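Local atomic coordinates of 75aa long hypothetical regulatory protein AsnC (Pyrococcus horikoshii, PDB entry 2CVI), a protein that is of unknown function but, as a stand-alone Lrp/AsnC ligand-binding domain that forms a dimer, probably senses small effector molecules such as amino acids. Residues 25-30 / 53-58; 32-35 / 40-43; 12-17 / 63-68. One frame throughout, in Å; residues are numbered along the deposited sequence.

Contact 1: 25-30 / 53-58; sequences MPEVKE and DQFITE. With K (potassium ion), chain C.
The ring of F55 reaches out to M25, E27 and V28; here helix 49-59, which packs on the sheet in the ferredoxin-like alpha/beta fold of Lrp/AsnC ligand-binding domains, meets the turn that leads into strand 28-33. The three partners share one side of the ring, from CD1 through CE1 to CZ. With CG anti to the backbone N (chi1 -177°), F55 is thrown outward from its helix, and all three approach it obliquely, neither squarely over a face nor in line with an edge. M25 comes with its sulfur: SD lies 3.7 Å from F55 CE1 and 4.8 Å from the ring centroid, a Met-aromatic contact. E27 lies along the CD1 side, its CB, CG and CD all close to the ring. A bend at chi2 (85°) folds the carboxylate back, so that E27 OE1 stands 3.7 Å from F55 CE1 with the carboxylate plane 46° from that of the ring. A weak, long ion pair links the same oxygen to K59. V28 crosses F55 at about a right angle and touches F55 CZ with CG2 at 3.7 Å. Deeper in the fold the ring rests on V44 and I6 of the sheet and on I60. Without the ring, as with an alanine here, M25 SD is likely to lose its aromatic partner and the E27 carboxylate to gain freedom to swing. The turn, type I from M25 to V28, is closed by V28 N to M25 O at 3.0 Å and also binds a potassium ion. L23 O is a third protein ligand; M25 O lies 2.7 Å and V28 O 2.5 Å from the potassium.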
loop_
_atom_site.group_PDB
_atom_site.type_symbol
_atom_site.label_atom_id
_atom_site.label_comp_id
_atom_site.label_asym_id
_atom_site.label_seq_id
_atom_site.Cartn_x
_atom_site.Cartn_y
_atom_site.Cartn_z
ATOM N N MET A 25 9.238 -0.246 15.573
ATOM C CA MET A 25 8.645 -1.495 16.062
ATOM C C MET A 25 9.106 -2.669 15.228
ATOM O O MET A 25 9.142 -2.616 13.995
ATOM C CB MET A 25 7.115 -1.420 16.043
ATOM C CG MET A 25 6.541 -0.358 16.935
ATOM S SD MET A 25 4.777 -0.127 16.735
ATOM C CE MET A 25 4.502 1.225 17.927
ATOM N N PRO A 26 9.447 -3.781 15.885
ATOM C CA PRO A 26 9.913 -4.926 15.117
ATOM C C PRO A 26 8.977 -5.486 14.031
ATOM O O PRO A 26 9.428 -5.960 13.004
ATOM C CB PRO A 26 10.300 -5.935 16.215
ATOM C CG PRO A 26 9.404 -5.605 17.309
ATOM C CD PRO A 26 9.359 -4.093 17.325
ATOM N N GLU A 27 7.679 -5.385 14.258
ATOM C CA GLU A 27 6.728 -5.883 13.285
ATOM C C GLU A 27 6.677 -5.035 12.009
ATOM O O GLU A 27 6.287 -5.533 10.956
ATOM C CB GLU A 27 5.321 -5.872 13.868
ATOM C CG GLU A 27 5.109 -6.826 15.025
ATOM C CD GLU A 27 5.520 -6.259 16.371
ATOM O OE1 GLU A 27 6.003 -5.085 16.458
ATOM O OE2 GLU A 27 5.340 -7.020 17.348
ATOM N N VAL A 28 7.010 -3.750 12.141
ATOM C CA VAL A 28 6.911 -2.813 11.040
ATOM C C VAL A 28 8.130 -2.856 10.148
ATOM O O VAL A 28 9.251 -2.558 10.604
ATOM C CB VAL A 28 6.664 -1.385 11.546
ATOM C CG1 VAL A 28 6.668 -0.406 10.370
ATOM C CG2 VAL A 28 5.331 -1.335 12.281
ATOM N N LYS A 29 7.895 -3.205 8.885
ATOM C CA LYS A 29 8.989 -3.344 7.937
ATOM C C LYS A 29 9.190 -2.175 7.015
ATOM O O LYS A 29 10.327 -1.907 6.586
ATOM C CB LYS A 29 8.815 -4.616 7.108
ATOM C CG LYS A 29 8.625 -5.880 7.965
ATOM C CD LYS A 29 9.693 -6.016 9.078
ATOM C CE LYS A 29 9.463 -7.203 10.066
ATOM N NZ LYS A 29 9.753 -8.519 9.500
ATOM N N GLU A 30 8.104 -1.474 6.693
ATOM C CA GLU A 30 8.168 -0.314 5.811
ATOM C C GLU A 30 7.026 0.594 6.218
ATOM O O GLU A 30 6.002 0.119 6.700
ATOM C CB GLU A 30 7.898 -0.681 4.343
ATOM C CG GLU A 30 8.796 -1.744 3.806
ATOM C CD GLU A 30 8.378 -2.210 2.434
ATOM O OE1 GLU A 30 7.571 -1.522 1.771
ATOM O OE2 GLU A 30 8.876 -3.272 2.014
ATOM N N ASP A 53 -3.544 -9.226 14.830
ATOM C CA ASP A 53 -4.737 -8.679 15.447
ATOM C C ASP A 53 -4.378 -7.883 16.689
ATOM O O ASP A 53 -4.885 -6.775 16.903
ATOM C CB ASP A 53 -5.696 -9.826 15.791
ATOM C CG ASP A 53 -7.103 -9.351 15.998
ATOM O OD1 ASP A 53 -7.526 -8.391 15.316
ATOM O OD2 ASP A 53 -7.791 -9.944 16.844
ATOM N N GLN A 54 -3.490 -8.432 17.514
ATOM C CA GLN A 54 -3.078 -7.736 18.711
ATOM C C GLN A 54 -2.311 -6.476 18.374
ATOM O O GLN A 54 -2.465 -5.463 19.057
ATOM C CB GLN A 54 -2.273 -8.670 19.614
ATOM C CG GLN A 54 -3.167 -9.779 20.110
ATOM C CD GLN A 54 -2.475 -10.736 21.049
ATOM O OE1 GLN A 54 -1.306 -10.558 21.396
ATOM N NE2 GLN A 54 -3.203 -11.762 21.477
ATOM N N PHE A 55 -1.498 -6.503 17.329
ATOM C CA PHE A 55 -0.781 -5.295 16.937
ATOM C C PHE A 55 -1.770 -4.195 16.557
ATOM O O PHE A 55 -1.614 -3.040 16.975
ATOM C CB PHE A 55 0.119 -5.620 15.747
ATOM C CG PHE A 55 0.959 -4.470 15.287
ATOM C CD1 PHE A 55 2.200 -4.243 15.871
ATOM C CD2 PHE A 55 0.508 -3.593 14.296
ATOM C CE1 PHE A 55 2.987 -3.160 15.470
ATOM C CE2 PHE A 55 1.295 -2.487 13.884
ATOM C CZ PHE A 55 2.535 -2.286 14.480
ATOM N N ILE A 56 -2.766 -4.545 15.744
ATOM C CA ILE A 56 -3.755 -3.587 15.276
ATOM C C ILE A 56 -4.652 -3.044 16.378
ATOM O O ILE A 56 -4.910 -1.846 16.415
ATOM C CB ILE A 56 -4.657 -4.261 14.198
ATOM C CG1 ILE A 56 -3.837 -4.494 12.923
ATOM C CG2 ILE A 56 -5.909 -3.406 13.910
ATOM C CD1 ILE A 56 -4.565 -5.297 11.870
ATOM N N THR A 57 -5.130 -3.895 17.279
ATOM C CA THR A 57 -6.058 -3.359 18.274
ATOM C C THR A 57 -5.406 -2.902 19.580
ATOM O O THR A 57 -5.917 -1.971 20.242
ATOM C CB THR A 57 -7.189 -4.357 18.535
ATOM O OG1 THR A 57 -6.641 -5.459 19.242
ATOM C CG2 THR A 57 -7.824 -4.864 17.204
ATOM N N GLU A 58 -4.262 -3.473 19.927
ATOM C CA GLU A 58 -3.563 -3.037 21.134
ATOM C C GLU A 58 -2.404 -2.078 20.906
ATOM O O GLU A 58 -2.405 -0.979 21.452
ATOM C CB GLU A 58 -3.024 -4.214 21.928
ATOM C CG GLU A 58 -4.057 -5.291 22.224
ATOM C CD GLU A 58 -3.458 -6.446 23.031
ATOM O OE1 GLU A 58 -3.924 -7.599 22.916
ATOM O OE2 GLU A 58 -2.516 -6.202 23.802
HETATM K K K C . 11.101 -2.087 12.191
HETATM O O HOH W 1 12.572 -2.809 15.012
#

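Contact 2: 32-35 / 40-43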
loop_
_atom_site.group_PDB
_atom_site.type_symbol
_atom_site.label_atom_id
_atom_site.label_comp_id
_atom_site.label_asym_id
_atom_site.label_seq_id
_atom_site.Cartn_x
_atom_site.Cartn_y
_atom_site.Cartn_z
ATOM N N TYR A 32 5.160 4.553 4.902
ATOM C CA TYR A 32 5.128 5.654 3.957
ATOM C C TYR A 32 4.073 6.659 4.321
ATOM O O TYR A 32 2.925 6.300 4.571
ATOM C CB TYR A 32 4.758 5.164 2.567
ATOM C CG TYR A 32 5.629 4.067 2.045
ATOM C CD1 TYR A 32 6.644 4.332 1.137
ATOM C CD2 TYR A 32 5.400 2.751 2.429
ATOM C CE1 TYR A 32 7.424 3.262 0.612
ATOM C CE2 TYR A 32 6.153 1.702 1.922
ATOM C CZ TYR A 32 7.156 1.969 1.023
ATOM O OH TYR A 32 7.880 0.880 0.575
ATOM N N VAL A 33 4.478 7.915 4.362
ATOM C CA VAL A 33 3.512 9.023 4.500
ATOM C C VAL A 33 2.963 9.164 3.079
ATOM O O VAL A 33 3.711 9.213 2.086
ATOM C CB VAL A 33 4.207 10.321 4.908
ATOM C CG1 VAL A 33 3.206 11.472 4.897
ATOM C CG2 VAL A 33 4.809 10.143 6.287
ATOM N N VAL A 34 1.641 9.254 2.961
ATOM C CA VAL A 34 1.008 9.340 1.652
ATOM C C VAL A 34 -0.147 10.320 1.642
ATOM O O VAL A 34 -0.688 10.732 2.710
ATOM C CB VAL A 34 0.386 7.971 1.174
ATOM C CG1 VAL A 34 1.510 6.966 0.842
ATOM C CG2 VAL A 34 -0.521 7.378 2.285
ATOM N N TYR A 35 -0.509 10.711 0.420
ATOM C CA TYR A 35 -1.677 11.567 0.195
ATOM C C TYR A 35 -2.734 10.761 -0.555
ATOM O O TYR A 35 -2.437 10.078 -1.539
ATOM C CB TYR A 35 -1.332 12.797 -0.637
ATOM C CG TYR A 35 -0.690 13.927 0.107
ATOM C CD1 TYR A 35 -0.355 15.082 -0.573
ATOM C CD2 TYR A 35 -0.442 13.868 1.482
ATOM C CE1 TYR A 35 0.212 16.167 0.079
ATOM C CE2 TYR A 35 0.136 14.939 2.152
ATOM C CZ TYR A 35 0.463 16.082 1.447
ATOM O OH TYR A 35 1.094 17.157 2.063
ATOM N N LEU A 40 -1.141 7.292 6.040
ATOM C CA LEU A 40 0.057 6.494 6.245
ATOM C C LEU A 40 -0.214 5.064 5.838
ATOM O O LEU A 40 -1.310 4.559 6.038
ATOM C CB LEU A 40 0.470 6.538 7.743
ATOM C CG LEU A 40 1.772 5.924 8.282
ATOM C CD1 LEU A 40 2.973 6.501 7.536
ATOM C CD2 LEU A 40 1.883 6.212 9.790
ATOM N N ILE A 41 0.775 4.423 5.218
ATOM C CA ILE A 41 0.658 3.011 4.850
ATOM C C ILE A 41 1.857 2.310 5.471
ATOM O O ILE A 41 2.994 2.734 5.305
ATOM C CB ILE A 41 0.731 2.772 3.365
ATOM C CG1 ILE A 41 -0.469 3.382 2.683
ATOM C CG2 ILE A 41 0.747 1.208 3.098
ATOM C CD1 ILE A 41 -0.458 3.168 1.201
ATOM N N VAL A 42 1.596 1.220 6.175
ATOM C CA VAL A 42 2.663 0.489 6.836
ATOM C C VAL A 42 2.594 -0.987 6.451
ATOM O O VAL A 42 1.502 -1.565 6.340
ATOM C CB VAL A 42 2.542 0.669 8.363
ATOM C CG1 VAL A 42 2.290 2.170 8.668
ATOM C CG2 VAL A 42 1.449 -0.194 8.943
ATOM N N LYS A 43 3.747 -1.584 6.158
ATOM C CA LYS A 43 3.808 -3.007 5.809
ATOM C C LYS A 43 4.311 -3.691 7.070
ATOM O O LYS A 43 5.360 -3.334 7.609
ATOM C CB LYS A 43 4.790 -3.326 4.641
ATOM C CG LYS A 43 4.672 -4.796 4.143
ATOM C CD LYS A 43 5.704 -5.170 3.045
ATOM C CE LYS A 43 5.428 -6.551 2.464
ATOM N NZ LYS A 43 6.623 -6.994 1.669
#
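Y32 and I41 form an antiparallel hydrogen-bonded pair that ties strand 28-33 to strand 40-46 near the closed end of a beta hairpin. Y32 N gives to I41 O at 2.9 Å, and I41 N returns a bond to Y32 O, also 2.9 Å. I41 O also sits at the rim of the Y32 ring, in its plane, 3.7 Å from CD2; CG, turned beside the Y32 backbone N (chi1 -55°), brings that edge to it. Next to this pair stands the non-hydrogen-bonded pair V33 and L40, their side chains on the opposite face of the sheet, and Y32 O takes a further CA-H...O contact from L40 CA at 3.3 Å. Past the strand's end V34 lays CG2 across I41 CG1 at about a right angle, 4.0 Å away. Helix 15-23 backs V33 and L40 through M19, while F5 of the second subunit meets the Y32 ring edge-to-face and also packs on I41. The Y32 hydroxyl is held by E30 OE1 and by K43 NZ of the second subunit. A polar link is thus set beside the apolar packing between subunits, where it probably helps to fix how the two chains pair.

Contact 3: 12-17 / 63-68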
loop_
_atom_site.group_PDB
_atom_site.type_symbol
_atom_site.label_atom_id
_atom_site.label_comp_id
_atom_site.label_asym_id
_atom_site.label_seq_id
_atom_site.Cartn_x
_atom_site.Cartn_y
_atom_site.Cartn_z
ATOM N N ALA A 12 -3.691 15.441 11.798
ATOM C CA ALA A 12 -2.721 16.170 10.960
ATOM C C ALA A 12 -1.465 16.633 11.727
ATOM O O ALA A 12 -1.559 17.036 12.876
ATOM C CB ALA A 12 -3.441 17.369 10.270
ATOM N N GLY A 13 -0.305 16.524 11.066
ATOM C CA GLY A 13 0.966 16.912 11.655
ATOM C C GLY A 13 1.684 15.839 12.475
ATOM O O GLY A 13 2.825 16.032 12.915
ATOM N N LYS A 14 1.026 14.704 12.680
ATOM C CA LYS A 14 1.618 13.617 13.455
ATOM C C LYS A 14 2.164 12.441 12.632
ATOM O O LYS A 14 2.683 11.470 13.189
ATOM C CB LYS A 14 0.575 13.117 14.462
ATOM C CG LYS A 14 0.098 14.239 15.374
ATOM C CD LYS A 14 -1.213 13.905 16.035
ATOM C CE LYS A 14 -1.762 15.087 16.829
ATOM N NZ LYS A 14 -2.949 14.699 17.666
ATOM N N GLU A 15 2.056 12.534 11.312
ATOM C CA GLU A 15 2.508 11.475 10.402
ATOM C C GLU A 15 3.924 10.949 10.609
ATOM O O GLU A 15 4.130 9.731 10.763
ATOM C CB GLU A 15 2.384 11.940 8.941
ATOM C CG GLU A 15 0.980 12.354 8.481
ATOM C CD GLU A 15 0.640 13.788 8.825
ATOM O OE1 GLU A 15 1.543 14.640 8.767
ATOM O OE2 GLU A 15 -0.539 14.077 9.122
ATOM N N ARG A 16 4.894 11.856 10.584
ATOM C CA ARG A 16 6.295 11.490 10.735
ATOM C C ARG A 16 6.632 11.006 12.140
ATOM O O ARG A 16 7.440 10.076 12.281
ATOM C CB ARG A 16 7.206 12.674 10.353
ATOM C CG ARG A 16 7.242 13.038 8.859
ATOM C CD ARG A 16 8.346 14.079 8.608
ATOM N NE ARG A 16 8.672 14.276 7.194
ATOM C CZ ARG A 16 9.659 15.056 6.751
ATOM N NH1 ARG A 16 10.427 15.718 7.608
ATOM N NH2 ARG A 16 9.883 15.178 5.446
ATOM N N GLU A 17 6.039 11.644 13.161
ATOM C CA GLU A 17 6.242 11.273 14.573
ATOM C C GLU A 17 5.805 9.836 14.757
ATOM O O GLU A 17 6.513 9.027 15.370
ATOM C CB GLU A 17 5.392 12.147 15.515
ATOM C CG GLU A 17 5.218 11.537 16.928
ATOM C CD GLU A 17 4.294 12.339 17.854
ATOM O OE1 GLU A 17 3.813 11.772 18.857
ATOM O OE2 GLU A 17 4.053 13.531 17.598
ATOM N N MET A 63 -0.867 4.861 20.372
ATOM C CA MET A 63 -0.647 6.108 19.639
ATOM C C MET A 63 -1.998 6.691 19.262
ATOM O O MET A 63 -2.512 6.451 18.172
ATOM C CB MET A 63 0.192 5.840 18.380
ATOM C CG MET A 63 1.592 5.368 18.727
ATOM S SD MET A 63 2.480 4.657 17.321
ATOM C CE MET A 63 1.613 3.102 17.258
ATOM N N PRO A 64 -2.601 7.494 20.151
ATOM C CA PRO A 64 -3.912 8.057 19.809
ATOM C C PRO A 64 -3.945 8.992 18.601
ATOM O O PRO A 64 -5.009 9.385 18.131
ATOM C CB PRO A 64 -4.364 8.712 21.118
ATOM C CG PRO A 64 -3.065 9.087 21.797
ATOM C CD PRO A 64 -2.158 7.894 21.499
ATOM N N GLU A 65 -2.759 9.301 18.085
ATOM C CA GLU A 65 -2.674 10.124 16.887
ATOM C C GLU A 65 -3.237 9.326 15.694
ATOM O O GLU A 65 -3.641 9.886 14.670
ATOM C CB GLU A 65 -1.211 10.485 16.587
ATOM C CG GLU A 65 -0.522 11.387 17.610
ATOM C CD GLU A 65 -0.023 10.666 18.837
ATOM O OE1 GLU A 65 -0.081 9.428 18.887
ATOM O OE2 GLU A 65 0.450 11.351 19.772
ATOM N N ILE A 66 -3.239 8.003 15.820
ATOM C CA ILE A 66 -3.773 7.152 14.758
ATOM C C ILE A 66 -5.278 6.984 15.031
ATOM O O ILE A 66 -5.679 6.328 16.004
ATOM C CB ILE A 66 -3.068 5.787 14.729
ATOM C CG1 ILE A 66 -1.563 5.971 14.479
ATOM C CG2 ILE A 66 -3.685 4.939 13.631
ATOM C CD1 ILE A 66 -0.717 4.717 14.628
ATOM N N GLN A 67 -6.100 7.570 14.185
ATOM C CA GLN A 67 -7.566 7.585 14.365
ATOM C C GLN A 67 -8.351 6.454 13.739
ATOM O O GLN A 67 -9.450 6.100 14.225
ATOM C CB GLN A 67 -8.119 8.950 13.859
ATOM C CG GLN A 67 -7.479 10.135 14.513
ATOM C CD GLN A 67 -7.903 11.448 13.887
ATOM O OE1 GLN A 67 -8.330 11.488 12.735
ATOM N NE2 GLN A 67 -7.769 12.529 14.637
ATOM N N MET A 68 -7.818 5.868 12.660
ATOM C CA MET A 68 -8.524 4.803 11.984
ATOM C C MET A 68 -7.526 3.950 11.226
ATOM O O MET A 68 -6.532 4.459 10.722
ATOM C CB MET A 68 -9.562 5.383 10.997
ATOM C CG MET A 68 -10.510 4.362 10.358
ATOM S SD MET A 68 -9.892 3.647 8.812
ATOM C CE MET A 68 -10.706 4.721 7.555
#
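E65, in the type I turn from M63 to I66 just before strand 66-77, leans on K14 and E17 at the start of helix 15-23. Its CB lies 3.8 Å from K14 CB, and its CG 3.7 Å from K14 CG. The two chains cross at about a right angle, the lysine running extended over the glutamate's aliphatic part; how closely K14 CD approaches is doubtful in the model. Beyond CG the glutamate bends (chi2 80°), carrying its carboxylate away from the lysine and toward E17. E65 CD is then 4.0 Å from E17 OE1, and at the tip E65 OE2 comes within 3.5 Å of that same oxygen, the carboxylate planes 61° apart. Two like charges this close would be expected to repel, but E17 OE1 also has a salt bridge to K21, which probably offsets part of the cost. K14 NZ, 5.2 Å from E65 OE2, is too distant for a salt bridge but may still soften the charge. Below this charged surface the glutamate touches V18 of helix 15-23, and its backbone is hydrogen-bonded to A11, just past strand 2-10. The contact therefore sits at one edge of the fold, where the entry to strand 66-77 passes beside the first turn of helix 15-23 and the end of strand 2-10.

Contacts 1 and 2 share strand 28-33 and meet directly across the hairpin: K29 N lies 2.8 Å from K43 O and E30 O 2.9 Å from K43 N, where K29 and E30 form a classic beta bulge opposite K43. Their centres are 14 Å apart. Contact 3 joins contact 1 through two methionine ends, M25 CE and M63 CE at 3.5 Å, and reaches contact 2 where E15 CB packs on V33 CG2 at 4.0 Å. Along the chain contact 2 is nested inside contact 1, itself inside contact 3. The potassium belongs to contact 1, about 12 Å from the Y32 side chain of contact 2.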